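Local structure of peruvianin-I (Thevetia peruviana, 6ORM) at residues P91-L96 against A149-Q154. The protein is a germin-like protein of latex with cysteine peptidase activity. Sequence-based numbering, arbitrary orientation.
Sequences PRASSL and ASLNSQ
The amide of Asn152 reaches residues 91-96 through its OD1, which lies 2.8 Å from the backbone N of Ser94 in a weak, bent hydrogen bond. With CG set between its own backbone N and carbonyl carbon (chi1 60°), the amide reaches across where the two chains no longer pair as strands; Asn152 centres an inverse gamma turn. The same OD1 touches the methyl of Ala93, while ND2 donates to a water that in turn donates to Ser94 OG, a hydroxyl also bonded to Leu70 O of a second subunit. Ala93 CB rests against the CB of Leu151, 3.9 Å away, and the CB of Ser153.

Leu151 comes in alongside the opposing backbone: its CB, CG and CD2 all pack on the carbonyl oxygen of Ser94, and CD2 continues to the CB of Ser95 at 3.7 Å. Replacing Leu151 with an alanine takes CD2 away from Ser95 CB and would probably leave a gap beside Pro156. Ser95 swings OG anti to its backbone N (chi1 -178°), which brings the hydroxyl within 3.4 Å of the Ala149 methyl.

Regular antiparallel pairing is reached at Leu96 and Ser150, which exchange two nearly straight backbone bonds, Leu96 N to Ser150 O at 2.7 Å and Ser150 N to Leu96 O at 2.8 Å. A water links Leu96 O to Ser150 OG, whose hydroxyl also pairs with Ser150 of the second subunit. Another water joins Arg92 NE to Ser153 OG; Arg92 NH2 bonds to Asn155 O and NH1 forms a salt bridge with Asp9 of a third subunit, while Ser153 OG bonds to Asp3. Strands 95-101 and 145-151 thus meet as neighbours in an antiparallel sheet of the cupin barrel, flanked by strand 126-129 beyond the former and strand 73-79 beyond the latter.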
# COMPACT_ATOMS: atom_id res chain seq x y z
N PRO A 91 14.00 4.31 -9.91
CA PRO A 91 13.88 3.11 -9.06
C PRO A 91 12.53 2.92 -8.39
O PRO A 91 12.13 1.77 -8.17
CB PRO A 91 14.99 3.32 -8.02
CG PRO A 91 15.99 4.19 -8.70
CD PRO A 91 15.18 5.12 -9.56
N ARG A 92 11.80 3.98 -8.06
CA ARG A 92 10.63 3.83 -7.19
C ARG A 92 9.34 4.36 -7.81
O ARG A 92 8.40 4.68 -7.07
CB ARG A 92 10.89 4.52 -5.84
CG ARG A 92 12.09 3.96 -5.09
CD ARG A 92 12.32 4.66 -3.76
NE ARG A 92 12.60 6.08 -3.92
CZ ARG A 92 13.81 6.60 -4.10
NH1 ARG A 92 14.88 5.81 -4.15
NH2 ARG A 92 13.96 7.91 -4.24
N ALA A 93 9.25 4.43 -9.13
CA ALA A 93 8.00 4.89 -9.73
C ALA A 93 7.93 4.48 -11.20
O ALA A 93 8.95 4.31 -11.86
CB ALA A 93 7.85 6.41 -9.62
N SER A 94 6.70 4.30 -11.68
CA SER A 94 6.44 4.30 -13.11
C SER A 94 6.71 5.69 -13.67
O SER A 94 6.69 6.70 -12.96
CB SER A 94 4.98 3.91 -13.40
OG SER A 94 4.64 2.68 -12.80
N SER A 95 6.96 5.75 -14.98
CA SER A 95 7.15 7.01 -15.67
C SER A 95 6.28 7.03 -16.92
O SER A 95 6.42 6.17 -17.79
CB SER A 95 8.62 7.24 -16.04
OG SER A 95 8.79 8.49 -16.68
N LEU A 96 5.39 8.01 -17.00
CA LEU A 96 4.55 8.24 -18.17
C LEU A 96 5.10 9.45 -18.91
O LEU A 96 5.00 10.58 -18.42
CB LEU A 96 3.09 8.44 -17.75
CG LEU A 96 2.04 8.59 -18.85
CD1 LEU A 96 2.13 7.47 -19.87
CD2 LEU A 96 0.65 8.64 -18.24
N ALA A 149 7.92 13.80 -18.00
CA ALA A 149 7.74 12.51 -17.35
C ALA A 149 6.86 12.70 -16.11
O ALA A 149 7.23 13.44 -15.20
CB ALA A 149 9.08 11.89 -16.97
N SER A 150 5.70 12.06 -16.11
CA SER A 150 4.85 11.99 -14.92
C SER A 150 5.16 10.69 -14.19
O SER A 150 5.14 9.62 -14.79
CB SER A 150 3.37 12.06 -15.30
OG SER A 150 3.04 13.31 -15.87
N LEU A 151 5.47 10.79 -12.90
CA LEU A 151 5.85 9.64 -12.10
C LEU A 151 5.00 9.56 -10.84
O LEU A 151 4.68 10.58 -10.23
CB LEU A 151 7.34 9.69 -11.73
CG LEU A 151 8.30 9.79 -12.92
CD1 LEU A 151 8.83 11.22 -13.08
CD2 LEU A 151 9.45 8.80 -12.79
N ASN A 152 4.62 8.33 -10.46
CA ASN A 152 3.75 8.12 -9.31
C ASN A 152 4.56 7.96 -8.02
O ASN A 152 4.47 6.97 -7.29
CB ASN A 152 2.83 6.92 -9.55
CG ASN A 152 3.60 5.63 -9.78
OD1 ASN A 152 4.70 5.63 -10.33
ND2 ASN A 152 3.01 4.52 -9.35
N SER A 153 5.37 8.98 -7.75
CA SER A 153 6.03 9.12 -6.46
C SER A 153 6.41 10.58 -6.29
O SER A 153 6.70 11.27 -7.27
CB SER A 153 7.27 8.22 -6.34
OG SER A 153 7.94 8.45 -5.11
N GLN A 154 6.42 11.04 -5.04
CA GLN A 154 6.93 12.38 -4.77
C GLN A 154 8.44 12.47 -4.92
O GLN A 154 8.97 13.59 -4.98
CB GLN A 154 6.52 12.83 -3.37
CG GLN A 154 7.31 12.17 -2.26
CD GLN A 154 6.92 12.67 -0.89
OE1 GLN A 154 5.75 12.57 -0.49
NE2 GLN A 154 7.88 13.20 -0.16
O HOH W 1 10.05 7.00 -3.44
O HOH W 2 4.29 1.88 -10.25
O HOH W 3 3.90 13.55 -18.58